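Local atomic coordinates of argonaute (Methanocaldococcus jannaschii, PDB entry 5G5S), a protein that uses short single-stranded DNA guides to bind and cleave complementary DNA strands, and may help defend its host against invading genetic elements. Residues 310-315 with 493-498; 330-335 with 489-494; 499-504 with 565-570; 664-669 with 681-686. All blocks are in the same frame, centred on the assembly; numbering follows the deposited sequence.

Contact 1. Residues 310-315 with 493-498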
loop_
_atom_site.group_PDB
_atom_site.type_symbol
_atom_site.label_atom_id
_atom_site.label_comp_id
_atom_site.label_asym_id
_atom_site.label_seq_id
_atom_site.Cartn_x
_atom_site.Cartn_y
_atom_site.Cartn_z
ATOM N N ASN A 310 17.432 -15.548 0.694
ATOM C CA ASN A 310 17.857 -16.380 -0.430
ATOM C C ASN A 310 17.118 -15.948 -1.674
ATOM O O ASN A 310 15.954 -15.535 -1.587
ATOM C CB ASN A 310 17.579 -17.855 -0.147
ATOM C CG ASN A 310 18.290 -18.383 1.068
ATOM O OD1 ASN A 310 19.464 -18.073 1.320
ATOM N ND2 ASN A 310 17.585 -19.186 1.845
ATOM N N ASN A 311 17.782 -16.023 -2.827
ATOM C CA ASN A 311 17.179 -15.662 -4.103
ATOM C C ASN A 311 16.400 -16.888 -4.571
ATOM O O ASN A 311 16.910 -17.715 -5.328
ATOM C CB ASN A 311 18.261 -15.232 -5.101
ATOM C CG ASN A 311 17.720 -14.701 -6.403
ATOM O OD1 ASN A 311 16.718 -13.977 -6.443
ATOM N ND2 ASN A 311 18.407 -15.017 -7.492
ATOM N N THR A 312 15.189 -17.047 -4.030
ATOM C CA THR A 312 14.323 -18.196 -4.274
ATOM C C THR A 312 14.033 -18.395 -5.761
ATOM O O THR A 312 13.711 -17.433 -6.451
ATOM C CB THR A 312 13.115 -18.152 -3.325
ATOM O OG1 THR A 312 13.610 -18.192 -1.982
ATOM C CG2 THR A 312 12.120 -19.299 -3.541
ATOM N N PRO A 313 14.246 -19.611 -6.303
ATOM C CA PRO A 313 13.974 -19.804 -7.726
ATOM C C PRO A 313 12.479 -19.898 -7.998
ATOM O O PRO A 313 11.669 -20.105 -7.086
ATOM C CB PRO A 313 14.728 -21.096 -8.084
ATOM C CG PRO A 313 15.179 -21.687 -6.796
ATOM C CD PRO A 313 14.650 -20.876 -5.658
ATOM N N LEU A 314 12.127 -19.691 -9.265
ATOM C CA LEU A 314 10.773 -19.751 -9.766
ATOM C C LEU A 314 10.691 -20.931 -10.708
ATOM O O LEU A 314 11.705 -21.344 -11.282
ATOM C CB LEU A 314 10.403 -18.439 -10.498
ATOM C CG LEU A 314 10.499 -17.139 -9.681
ATOM C CD1 LEU A 314 10.666 -15.931 -10.583
ATOM C CD2 LEU A 314 9.310 -16.964 -8.754
ATOM N N LEU A 315 9.491 -21.497 -10.846
ATOM C CA LEU A 315 9.255 -22.608 -11.754
ATOM C C LEU A 315 8.346 -22.163 -12.886
ATOM O O LEU A 315 7.389 -21.424 -12.668
ATOM C CB LEU A 315 8.659 -23.811 -11.020
ATOM C CG LEU A 315 9.573 -24.562 -10.065
ATOM C CD1 LEU A 315 8.774 -25.534 -9.229
ATOM C CD2 LEU A 315 10.682 -25.315 -10.817
ATOM N N LEU A 493 6.187 -20.685 -7.393
ATOM C CA LEU A 493 7.292 -20.754 -6.438
ATOM C C LEU A 493 7.888 -22.148 -6.432
ATOM O O LEU A 493 7.136 -23.125 -6.471
ATOM C CB LEU A 493 6.821 -20.387 -5.028
ATOM C CG LEU A 493 6.555 -18.908 -4.756
ATOM C CD1 LEU A 493 5.785 -18.728 -3.469
ATOM C CD2 LEU A 493 7.858 -18.110 -4.700
ATOM N N ASP A 494 9.234 -22.251 -6.375
ATOM C CA ASP A 494 9.931 -23.537 -6.333
ATOM C C ASP A 494 9.757 -24.222 -4.981
ATOM O O ASP A 494 9.812 -25.453 -4.909
ATOM C CB ASP A 494 11.426 -23.379 -6.673
ATOM C CG ASP A 494 12.210 -24.683 -6.739
ATOM O OD1 ASP A 494 11.769 -25.607 -7.461
ATOM O OD2 ASP A 494 13.267 -24.775 -6.077
ATOM N N SER A 495 9.561 -23.429 -3.915
ATOM C CA SER A 495 9.380 -23.950 -2.564
ATOM C C SER A 495 7.906 -23.896 -2.129
ATOM O O SER A 495 7.278 -22.831 -2.189
ATOM C CB SER A 495 10.267 -23.197 -1.571
ATOM O OG SER A 495 9.912 -21.823 -1.494
ATOM N N LYS A 496 7.363 -25.056 -1.700
ATOM C CA LYS A 496 5.990 -25.173 -1.202
ATOM C C LYS A 496 5.968 -24.826 0.284
ATOM O O LYS A 496 6.862 -25.222 1.043
ATOM C CB LYS A 496 5.408 -26.570 -1.452
ATOM N N THR A 497 4.936 -24.076 0.689
ATOM C CA THR A 497 4.770 -23.569 2.051
ATOM C C THR A 497 3.851 -24.438 2.930
ATOM O O THR A 497 3.027 -25.167 2.368
ATOM C CB THR A 497 4.255 -22.129 1.946
ATOM O OG1 THR A 497 2.879 -22.146 1.551
ATOM C CG2 THR A 497 5.060 -21.295 0.944
ATOM N N PRO A 498 3.898 -24.326 4.294
ATOM C CA PRO A 498 2.907 -25.047 5.125
ATOM C C PRO A 498 1.466 -24.590 4.869
ATOM O O PRO A 498 0.527 -25.356 5.105
ATOM C CB PRO A 498 3.294 -24.666 6.559
ATOM C CG PRO A 498 4.064 -23.399 6.435
ATOM C CD PRO A 498 4.798 -23.507 5.137
#
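D494 lies across the edge formed by P313 and L315, and its carboxylate splits between them. CG anti to the backbone N (chi1 -176°) carries the carboxylate out to this edge, and chi2 of 52° turns one oxygen to each neighbour: OD1 of D494 faces the isobutyl end of L315, 3.5 Å from both CD1 and CD2 of that leucine, while OD2 of D494 lies beside the outer corner of the proline ring, 3.7 Å from P313 CG, the two side chains crossing obliquely. OD2 also forms a salt bridge with K325 of the adjacent strand. Behind the carboxylate, CB of D494 sits 3.3 Å from P313 O, and D494 N gives that same oxygen a weak hydrogen bond. These residues mark the end of a small three-stranded antiparallel sheet in which strand 314-317 runs between strands 323-326 and 492-493. L314 and L493 form its non-hydrogen-bonded pair, CA to CA 4.9 Å; their CB atoms diverge, yet the branches bend back until L314 CD2 and L493 CD2 are 4.5 Å apart. Further along, the methyl CG2 of T312 approaches S495 OG at 3.9 Å, whereas OG1 of T312 is hydrogen-bonded to D664 on helix 656-666.

Contact 2. Residues 330-335 with 489-494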
loop_
_atom_site.group_PDB
_atom_site.type_symbol
_atom_site.label_atom_id
_atom_site.label_comp_id
_atom_site.label_asym_id
_atom_site.label_seq_id
_atom_site.Cartn_x
_atom_site.Cartn_y
_atom_site.Cartn_z
ATOM N N ASN A 330 13.477 -11.768 -15.792
ATOM C CA ASN A 330 14.206 -10.958 -16.776
ATOM C C ASN A 330 14.542 -11.705 -18.077
ATOM O O ASN A 330 14.962 -11.076 -19.055
ATOM C CB ASN A 330 15.457 -10.314 -16.148
ATOM C CG ASN A 330 16.558 -11.260 -15.695
ATOM O OD1 ASN A 330 16.454 -12.494 -15.747
ATOM N ND2 ASN A 330 17.658 -10.686 -15.241
ATOM N N THR A 331 14.340 -13.044 -18.075
ATOM C CA THR A 331 14.581 -13.938 -19.211
ATOM C C THR A 331 13.332 -14.763 -19.593
ATOM O O THR A 331 13.458 -15.744 -20.328
ATOM C CB THR A 331 15.791 -14.857 -18.948
ATOM O OG1 THR A 331 15.528 -15.659 -17.797
ATOM C CG2 THR A 331 17.114 -14.092 -18.813
ATOM N N LEU A 332 12.133 -14.371 -19.108
ATOM C CA LEU A 332 10.898 -15.101 -19.408
ATOM C C LEU A 332 10.512 -15.069 -20.896
ATOM O O LEU A 332 10.050 -16.081 -21.431
ATOM C CB LEU A 332 9.743 -14.597 -18.526
ATOM C CG LEU A 332 8.571 -15.553 -18.280
ATOM C CD1 LEU A 332 9.004 -16.762 -17.490
ATOM C CD2 LEU A 332 7.484 -14.862 -17.500
ATOM N N PHE A 333 10.712 -13.907 -21.551
ATOM C CA PHE A 333 10.388 -13.693 -22.964
ATOM C C PHE A 333 11.605 -13.254 -23.782
ATOM O O PHE A 333 11.458 -12.513 -24.755
ATOM C CB PHE A 333 9.221 -12.700 -23.119
ATOM C CG PHE A 333 7.931 -13.139 -22.468
ATOM C CD1 PHE A 333 7.019 -13.931 -23.157
ATOM C CD2 PHE A 333 7.618 -12.746 -21.172
ATOM C CE1 PHE A 333 5.820 -14.328 -22.556
ATOM C CE2 PHE A 333 6.423 -13.146 -20.572
ATOM C CZ PHE A 333 5.532 -13.934 -21.268
ATOM N N THR A 334 12.802 -13.725 -23.409
ATOM C CA THR A 334 14.029 -13.417 -24.145
ATOM C C THR A 334 14.047 -14.116 -25.521
ATOM O O THR A 334 14.678 -13.620 -26.457
ATOM C CB THR A 334 15.268 -13.640 -23.277
ATOM O OG1 THR A 334 15.033 -14.757 -22.415
ATOM C CG2 THR A 334 15.612 -12.409 -22.439
ATOM N N TRP A 335 13.270 -15.220 -25.643
ATOM C CA TRP A 335 13.060 -16.021 -26.849
ATOM C C TRP A 335 12.265 -15.274 -27.940
ATOM O O TRP A 335 12.171 -15.760 -29.073
ATOM C CB TRP A 335 12.417 -17.379 -26.510
ATOM C CG TRP A 335 11.190 -17.284 -25.652
ATOM C CD1 TRP A 335 11.133 -17.357 -24.290
ATOM C CD2 TRP A 335 9.844 -17.094 -26.101
ATOM N NE1 TRP A 335 9.831 -17.229 -23.862
ATOM C CE2 TRP A 335 9.018 -17.062 -24.953
ATOM C CE3 TRP A 335 9.249 -16.944 -27.368
ATOM C CZ2 TRP A 335 7.628 -16.891 -25.032
ATOM C CZ3 TRP A 335 7.876 -16.768 -27.444
ATOM C CH2 TRP A 335 7.081 -16.736 -26.288
ATOM N N LYS A 489 -1.184 -17.802 -15.184
ATOM C CA LYS A 489 -0.292 -18.268 -14.121
ATOM C C LYS A 489 0.981 -18.731 -14.801
ATOM O O LYS A 489 1.158 -19.923 -15.039
ATOM C CB LYS A 489 -0.945 -19.430 -13.335
ATOM C CG LYS A 489 -1.940 -18.992 -12.291
ATOM C CD LYS A 489 -3.321 -18.759 -12.846
ATOM C CE LYS A 489 -4.014 -17.666 -12.080
ATOM N NZ LYS A 489 -5.337 -17.394 -12.673
ATOM N N TYR A 490 1.842 -17.783 -15.172
ATOM C CA TYR A 490 3.067 -18.109 -15.899
ATOM C C TYR A 490 4.113 -18.856 -15.064
ATOM O O TYR A 490 4.524 -19.962 -15.429
ATOM C CB TYR A 490 3.657 -16.877 -16.599
ATOM C CG TYR A 490 4.136 -17.186 -17.994
ATOM C CD1 TYR A 490 5.278 -17.956 -18.206
ATOM C CD2 TYR A 490 3.428 -16.749 -19.107
ATOM C CE1 TYR A 490 5.711 -18.267 -19.493
ATOM C CE2 TYR A 490 3.862 -17.035 -20.398
ATOM C CZ TYR A 490 5.001 -17.803 -20.587
ATOM O OH TYR A 490 5.421 -18.110 -21.856
ATOM N N PHE A 491 4.509 -18.269 -13.940
ATOM C CA PHE A 491 5.519 -18.838 -13.055
ATOM C C PHE A 491 4.960 -19.094 -11.662
ATOM O O PHE A 491 4.031 -18.410 -11.233
ATOM C CB PHE A 491 6.771 -17.929 -12.999
ATOM C CG PHE A 491 6.501 -16.492 -12.623
ATOM C CD1 PHE A 491 6.178 -15.550 -13.594
ATOM C CD2 PHE A 491 6.583 -16.075 -11.299
ATOM C CE1 PHE A 491 5.895 -14.225 -13.240
ATOM C CE2 PHE A 491 6.314 -14.748 -10.947
ATOM C CZ PHE A 491 5.960 -13.836 -11.917
ATOM N N ILE A 492 5.506 -20.104 -10.972
ATOM C CA ILE A 492 5.119 -20.455 -9.602
ATOM C C ILE A 492 6.370 -20.455 -8.704
ATOM O O ILE A 492 7.478 -20.233 -9.200
ATOM C CB ILE A 492 4.281 -21.774 -9.513
ATOM C CG1 ILE A 492 5.090 -23.014 -9.945
ATOM C CG2 ILE A 492 2.957 -21.665 -10.280
ATOM C CD1 ILE A 492 5.057 -24.137 -8.986
ATOM N N LEU A 493 6.187 -20.685 -7.393
ATOM C CA LEU A 493 7.292 -20.754 -6.438
ATOM C C LEU A 493 7.888 -22.148 -6.432
ATOM O O LEU A 493 7.136 -23.125 -6.471
ATOM C CB LEU A 493 6.821 -20.387 -5.028
ATOM C CG LEU A 493 6.555 -18.908 -4.756
ATOM C CD1 LEU A 493 5.785 -18.728 -3.469
ATOM C CD2 LEU A 493 7.858 -18.110 -4.700
ATOM N N ASP A 494 9.234 -22.251 -6.375
ATOM C CA ASP A 494 9.931 -23.537 -6.333
ATOM C C ASP A 494 9.757 -24.222 -4.981
ATOM O O ASP A 494 9.812 -25.453 -4.909
ATOM C CB ASP A 494 11.426 -23.379 -6.673
ATOM C CG ASP A 494 12.210 -24.683 -6.739
ATOM O OD1 ASP A 494 11.769 -25.607 -7.461
ATOM O OD2 ASP A 494 13.267 -24.775 -6.077
#
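The torsions of L332 and Y490 bring their side chains together. In L332, CG is swung anti to the backbone N (chi1 -156°), which sends both methyls toward the tyrosine, and Y490 holds a chi1 of -137°, well away from a staggered value. L332 and F333 lie on the same side of the Y490 ring plane. L332 CD2 packs at 3.9 Å from Y490 CD1, and F333 CZ reaches 3.6 Å from Y490 CE2. The two rings make an offset edge-to-face pair, the edge of F333 directed at the face of Y490, with centroids 5.2 Å apart. The phenol OH of Y490 passes near the edge of the W335 indole, 4.1 Å from W335 CZ2, and is satisfied by a hydrogen bond to Y344 O. L332 CD2 also touches F491 CD1 at 4.2 Å. The contact joins the loop that follows strand 323-326 to the end of the Mid domain: helix 473-485 packs on it through N476, L479 and M483, while V316 of strand 314-317 meets L332 and F491, whose ring stacks with Y670.

Contact 3. Residues 499-504 with 565-570; sequences YDYIMG and KNILFL
Y501 and I567 begin a run of parallel beta pairing that continues through I502 with L568 and M503 with F569 to G504 with L570, the strand axes 17° apart. The backbone bonds are close to straight: L568 N to Y501 O is 3.0 Å, and M503 N to L568 O and L570 N to M503 O are each 2.8 Å. Such side-by-side parallel strands belong to the RNase H-like core of the PIWI domain.

At the start of the pairing the backbone bond from D500 N to N566 O (2.7 Å, in the carbonyl plane) is joined by one to a side chain: N566 N reaches D500 OD2 on its anti side at 2.8 Å. CG of D500 stands beside its own backbone N (chi1 -68°), which brings the carboxylate back to the neighbouring strand.

Apolar and aromatic contacts line both faces. On the face of I502, L568 and L570, the ring of Y499, from just before the strand, lies with L568 CB over its centre, a CH-pi contact at 3.7 Å from the centroid. Separately, the ring edge makes a polar contact with N566 OD1, an oxygen also hydrogen-bonded to N593. On the face of Y501, M503, I567 and F569, the extended M503 chain runs alongside the phenylalanine in a Met-aromatic contact, SD of M503 3.6 Å from F569 CE2.

Helix 656-666 covers the first face with L661 and L665; strands 517-525 and 593-600 flank the pair, and both strands lead on to D506 and D572, catalytic by similarity.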
loop_
_atom_site.group_PDB
_atom_site.type_symbol
_atom_site.label_atom_id
_atom_site.label_comp_id
_atom_site.label_asym_id
_atom_site.label_seq_id
_atom_site.Cartn_x
_atom_site.Cartn_y
_atom_site.Cartn_z
ATOM N N TYR A 499 1.300 -23.340 4.372
ATOM C CA TYR A 499 -0.004 -22.711 4.139
ATOM C C TYR A 499 -0.762 -23.157 2.925
ATOM O O TYR A 499 -0.245 -23.122 1.810
ATOM C CB TYR A 499 0.099 -21.172 4.163
ATOM C CG TYR A 499 0.817 -20.659 5.389
ATOM C CD1 TYR A 499 0.222 -20.724 6.645
ATOM C CD2 TYR A 499 2.120 -20.171 5.306
ATOM C CE1 TYR A 499 0.899 -20.309 7.788
ATOM C CE2 TYR A 499 2.798 -19.728 6.440
ATOM C CZ TYR A 499 2.173 -19.779 7.677
ATOM O OH TYR A 499 2.822 -19.354 8.807
ATOM N N ASP A 500 -2.016 -23.546 3.140
ATOM C CA ASP A 500 -2.938 -23.897 2.065
ATOM C C ASP A 500 -3.273 -22.599 1.310
ATOM O O ASP A 500 -3.322 -22.598 0.086
ATOM C CB ASP A 500 -4.212 -24.535 2.637
ATOM C CG ASP A 500 -3.972 -25.893 3.261
ATOM O OD1 ASP A 500 -3.907 -26.884 2.510
ATOM O OD2 ASP A 500 -3.846 -25.964 4.498
ATOM N N TYR A 501 -3.458 -21.494 2.064
ATOM C CA TYR A 501 -3.748 -20.155 1.559
ATOM C C TYR A 501 -2.958 -19.100 2.277
ATOM O O TYR A 501 -2.740 -19.180 3.485
ATOM C CB TYR A 501 -5.242 -19.796 1.709
ATOM C CG TYR A 501 -6.193 -20.738 1.012
ATOM C CD1 TYR A 501 -6.057 -21.021 -0.350
ATOM C CD2 TYR A 501 -7.270 -21.303 1.694
ATOM C CE1 TYR A 501 -6.936 -21.890 -0.999
ATOM C CE2 TYR A 501 -8.168 -22.153 1.050
ATOM C CZ TYR A 501 -7.991 -22.450 -0.295
ATOM O OH TYR A 501 -8.867 -23.292 -0.940
ATOM N N ILE A 502 -2.533 -18.102 1.515
ATOM C CA ILE A 502 -1.904 -16.880 1.975
ATOM C C ILE A 502 -2.865 -15.832 1.437
ATOM O O ILE A 502 -3.130 -15.797 0.225
ATOM C CB ILE A 502 -0.445 -16.694 1.523
ATOM C CG1 ILE A 502 0.461 -17.732 2.240
ATOM C CG2 ILE A 502 0.005 -15.230 1.804
ATOM C CD1 ILE A 502 1.816 -17.991 1.568
ATOM N N MET A 503 -3.498 -15.089 2.364
ATOM C CA MET A 503 -4.535 -14.150 2.000
ATOM C C MET A 503 -4.165 -12.716 2.365
ATOM O O MET A 503 -3.928 -12.405 3.526
ATOM C CB MET A 503 -5.874 -14.586 2.619
ATOM C CG MET A 503 -6.435 -15.871 2.039
ATOM S SD MET A 503 -8.047 -16.262 2.757
ATOM C CE MET A 503 -8.459 -17.783 1.909
ATOM N N GLY A 504 -4.075 -11.880 1.342
ATOM C CA GLY A 504 -3.796 -10.462 1.473
ATOM C C GLY A 504 -5.103 -9.744 1.683
ATOM O O GLY A 504 -6.050 -9.945 0.929
ATOM N N LYS A 565 -7.677 -26.389 7.189
ATOM C CA LYS A 565 -6.699 -25.636 6.436
ATOM C C LYS A 565 -5.718 -24.914 7.340
ATOM O O LYS A 565 -5.983 -24.710 8.523
ATOM C CB LYS A 565 -7.422 -24.595 5.550
ATOM C CG LYS A 565 -8.368 -25.158 4.474
ATOM C CD LYS A 565 -7.654 -25.894 3.331
ATOM C CE LYS A 565 -8.611 -26.570 2.380
ATOM N NZ LYS A 565 -9.303 -25.590 1.502
ATOM N N ASN A 566 -4.571 -24.527 6.761
ATOM C CA ASN A 566 -3.539 -23.709 7.381
ATOM C C ASN A 566 -3.517 -22.455 6.530
ATOM O O ASN A 566 -3.139 -22.513 5.364
ATOM C CB ASN A 566 -2.171 -24.414 7.416
ATOM C CG ASN A 566 -1.198 -23.701 8.323
ATOM O OD1 ASN A 566 -1.440 -22.580 8.787
ATOM N ND2 ASN A 566 -0.094 -24.337 8.628
ATOM N N ILE A 567 -4.047 -21.348 7.083
ATOM C CA ILE A 567 -4.238 -20.064 6.399
ATOM C C ILE A 567 -3.483 -18.964 7.098
ATOM O O ILE A 567 -3.590 -18.811 8.314
ATOM C CB ILE A 567 -5.764 -19.710 6.269
ATOM C CG1 ILE A 567 -6.549 -20.829 5.540
ATOM C CG2 ILE A 567 -5.994 -18.369 5.569
ATOM C CD1 ILE A 567 -7.984 -20.911 5.944
ATOM N N LEU A 568 -2.746 -18.169 6.310
ATOM C CA LEU A 568 -1.995 -17.023 6.796
ATOM C C LEU A 568 -2.620 -15.759 6.207
ATOM O O LEU A 568 -2.733 -15.659 4.990
ATOM C CB LEU A 568 -0.494 -17.143 6.415
ATOM C CG LEU A 568 0.401 -15.906 6.679
ATOM C CD1 LEU A 568 0.569 -15.639 8.161
ATOM C CD2 LEU A 568 1.752 -16.020 5.986
ATOM N N PHE A 569 -3.055 -14.819 7.073
ATOM C CA PHE A 569 -3.612 -13.526 6.656
ATOM C C PHE A 569 -2.579 -12.419 6.797
ATOM O O PHE A 569 -1.881 -12.317 7.808
ATOM C CB PHE A 569 -4.877 -13.135 7.427
ATOM C CG PHE A 569 -6.110 -13.909 7.035
ATOM C CD1 PHE A 569 -6.454 -15.084 7.698
ATOM C CD2 PHE A 569 -6.966 -13.431 6.046
ATOM C CE1 PHE A 569 -7.611 -15.779 7.355
ATOM C CE2 PHE A 569 -8.118 -14.134 5.699
ATOM C CZ PHE A 569 -8.423 -15.314 6.338
ATOM N N LEU A 570 -2.502 -11.588 5.771
ATOM C CA LEU A 570 -1.599 -10.454 5.696
ATOM C C LEU A 570 -2.458 -9.196 5.692
ATOM O O LEU A 570 -3.359 -9.047 4.851
ATOM C CB LEU A 570 -0.803 -10.557 4.385
ATOM C CG LEU A 570 0.536 -11.305 4.318
ATOM C CD1 LEU A 570 0.635 -12.482 5.248
ATOM C CD2 LEU A 570 0.867 -11.684 2.903
#

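Contact 4. Residues 664-669 with 681-686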
loop_
_atom_site.group_PDB
_atom_site.type_symbol
_atom_site.label_atom_id
_atom_site.label_comp_id
_atom_site.label_asym_id
_atom_site.label_seq_id
_atom_site.Cartn_x
_atom_site.Cartn_y
_atom_site.Cartn_z
ATOM N N ASP A 664 9.747 -14.006 -0.624
ATOM C CA ASP A 664 9.401 -14.827 -1.790
ATOM C C ASP A 664 8.134 -14.305 -2.452
ATOM O O ASP A 664 8.024 -14.375 -3.669
ATOM C CB ASP A 664 9.179 -16.305 -1.394
ATOM C CG ASP A 664 10.392 -17.079 -0.903
ATOM O OD1 ASP A 664 11.530 -16.577 -1.067
ATOM O OD2 ASP A 664 10.199 -18.167 -0.303
ATOM N N LEU A 665 7.181 -13.799 -1.641
ATOM C CA LEU A 665 5.908 -13.255 -2.114
ATOM C C LEU A 665 6.039 -11.903 -2.806
ATOM O O LEU A 665 5.190 -11.583 -3.622
ATOM C CB LEU A 665 4.844 -13.238 -1.008
ATOM C CG LEU A 665 4.357 -14.608 -0.516
ATOM C CD1 LEU A 665 3.640 -14.482 0.824
ATOM C CD2 LEU A 665 3.455 -15.284 -1.541
ATOM N N THR A 666 7.120 -11.136 -2.541
ATOM C CA THR A 666 7.402 -9.854 -3.240
ATOM C C THR A 666 7.885 -10.156 -4.694
ATOM O O THR A 666 7.881 -9.280 -5.568
ATOM C CB THR A 666 8.468 -9.009 -2.475
ATOM O OG1 THR A 666 9.778 -9.589 -2.629
ATOM C CG2 THR A 666 8.129 -8.795 -0.990
ATOM N N LYS A 667 8.333 -11.399 -4.917
ATOM C CA LYS A 667 8.826 -11.896 -6.194
ATOM C C LYS A 667 7.681 -12.409 -7.097
ATOM O O LYS A 667 7.895 -12.594 -8.282
ATOM C CB LYS A 667 9.859 -13.002 -5.929
ATOM C CG LYS A 667 10.992 -13.072 -6.917
ATOM C CD LYS A 667 11.875 -14.276 -6.612
ATOM C CE LYS A 667 13.142 -14.306 -7.436
ATOM N NZ LYS A 667 14.201 -13.461 -6.827
ATOM N N MET A 668 6.480 -12.654 -6.545
ATOM C CA MET A 668 5.313 -13.106 -7.326
ATOM C C MET A 668 4.598 -11.899 -7.958
ATOM O O MET A 668 3.403 -11.689 -7.810
ATOM C CB MET A 668 4.380 -14.003 -6.481
ATOM C CG MET A 668 5.021 -15.331 -6.055
ATOM S SD MET A 668 5.840 -16.293 -7.384
ATOM C CE MET A 668 4.445 -16.713 -8.404
ATOM N N ASN A 669 5.375 -11.134 -8.706
ATOM C CA ASN A 669 5.038 -9.882 -9.353
ATOM C C ASN A 669 4.793 -10.001 -10.873
ATOM O O ASN A 669 5.596 -10.594 -11.592
ATOM C CB ASN A 669 6.199 -8.883 -9.092
ATOM C CG ASN A 669 5.900 -7.467 -9.489
ATOM O OD1 ASN A 669 6.783 -6.670 -9.792
ATOM N ND2 ASN A 669 4.651 -7.100 -9.431
ATOM N N ARG A 681 7.798 -4.008 -3.062
ATOM C CA ARG A 681 8.216 -3.563 -1.742
ATOM C C ARG A 681 7.466 -4.416 -0.687
ATOM O O ARG A 681 8.038 -4.825 0.336
ATOM C CB ARG A 681 7.886 -2.067 -1.537
ATOM C CG ARG A 681 8.423 -1.535 -0.201
ATOM C CD ARG A 681 8.272 -0.050 -0.012
ATOM N NE ARG A 681 8.563 0.292 1.381
ATOM C CZ ARG A 681 7.747 0.967 2.186
ATOM N NH1 ARG A 681 6.586 1.430 1.734
ATOM N NH2 ARG A 681 8.103 1.221 3.438
ATOM N N ILE A 682 6.172 -4.664 -0.947
ATOM C CA ILE A 682 5.336 -5.435 -0.040
ATOM C C ILE A 682 4.843 -6.726 -0.696
ATOM O O ILE A 682 4.657 -6.718 -1.907
ATOM C CB ILE A 682 4.228 -4.588 0.671
ATOM C CG1 ILE A 682 3.133 -4.118 -0.285
ATOM C CG2 ILE A 682 4.805 -3.439 1.544
ATOM C CD1 ILE A 682 1.821 -3.964 0.414
ATOM N N PRO A 683 4.666 -7.852 0.057
ATOM C CA PRO A 683 4.207 -9.111 -0.572
ATOM C C PRO A 683 3.019 -8.969 -1.529
ATOM O O PRO A 683 2.090 -8.249 -1.224
ATOM C CB PRO A 683 3.861 -9.990 0.635
ATOM C CG PRO A 683 4.739 -9.505 1.711
ATOM C CD PRO A 683 4.871 -8.031 1.514
ATOM N N ALA A 684 3.052 -9.662 -2.681
ATOM C CA ALA A 684 1.991 -9.610 -3.702
ATOM C C ALA A 684 0.518 -9.784 -3.213
ATOM O O ALA A 684 -0.310 -8.979 -3.641
ATOM C CB ALA A 684 2.314 -10.525 -4.876
ATOM N N PRO A 685 0.158 -10.716 -2.281
ATOM C CA PRO A 685 -1.254 -10.797 -1.840
ATOM C C PRO A 685 -1.829 -9.487 -1.281
ATOM O O PRO A 685 -2.911 -9.059 -1.716
ATOM C CB PRO A 685 -1.239 -11.924 -0.799
ATOM C CG PRO A 685 -0.032 -12.737 -1.145
ATOM C CD PRO A 685 0.972 -11.770 -1.636
ATOM N N ILE A 686 -1.089 -8.833 -0.347
ATOM C CA ILE A 686 -1.505 -7.566 0.266
ATOM C C ILE A 686 -1.389 -6.385 -0.720
ATOM O O ILE A 686 -2.297 -5.552 -0.775
ATOM C CB ILE A 686 -0.893 -7.322 1.689
ATOM C CG1 ILE A 686 -1.452 -6.030 2.346
ATOM C CG2 ILE A 686 0.649 -7.372 1.690
ATOM C CD1 ILE A 686 -1.093 -5.804 3.787
#
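T666 sets its methyl CG2 over one face of the flat peptide joining I682 to P683, 3.7 Å from P683 N and 3.9 Å from I682 C. The other flat group of the contact, the L665 carbonyl, is approached from above: A684 N lies 61° out of its plane, so the hydrogen bond from A684 N to L665 O, 3.0 Å long, does not follow a lone pair although its N-H points well at the oxygen (166°). This is a helix N-terminus with P683 at the N-cap, within the RNase H-like PIWI domain, and the C-terminal part of helix 656-666 meets here the start of helix 684-697. A684 is thus a residue of the first turn, where a backbone N-H has no carbonyl of its own helix to use; L665 O takes that place, while also receiving a weak bond from M668 N.

Around this bond the packing is aliphatic. L665 CB rests 3.8 Å from P683 CB and 4.2 Å from P685 CD, so the leucine bridges the two prolines that bracket A684. In T666, CG2 is anti to the carbonyl carbon while OG1 (chi1 73°) turns back to bond Y663 O one turn up the helix; that split frees the methyl for the peptide face. Helix 684-697 goes on to D690, an active-site residue by similarity, and L665 and P685 both touch I502 of strand 501-506. The methyl of A684 sits close between two carbonyl oxygens, CB being 3.3 Å from both L665 O and M668 O.

Overall arrangement
Contacts 1 and 2 share L493 and D494 and meet on one small sheet, L315 O standing 2.9 Å from I492 N; their centres are 13 Å apart. Contact 4 touches both: K667 NZ comes within 2.6 Å of N311 OD1, and M668 SD lies 3.8 Å from L493 CG. It also packs on contact 3, where L665 CD1 is 3.8 Å from I502 CG2. Of the residues catalytic by similarity, D572 and D690 have side chains about 6 Å from that of I682 in contact 4, and D506 follows contact 3 in strand 501-506. Contact 2 lies nearer to residues that interact with guide DNA, the side chain of F333 about 9 Å from that of Q481.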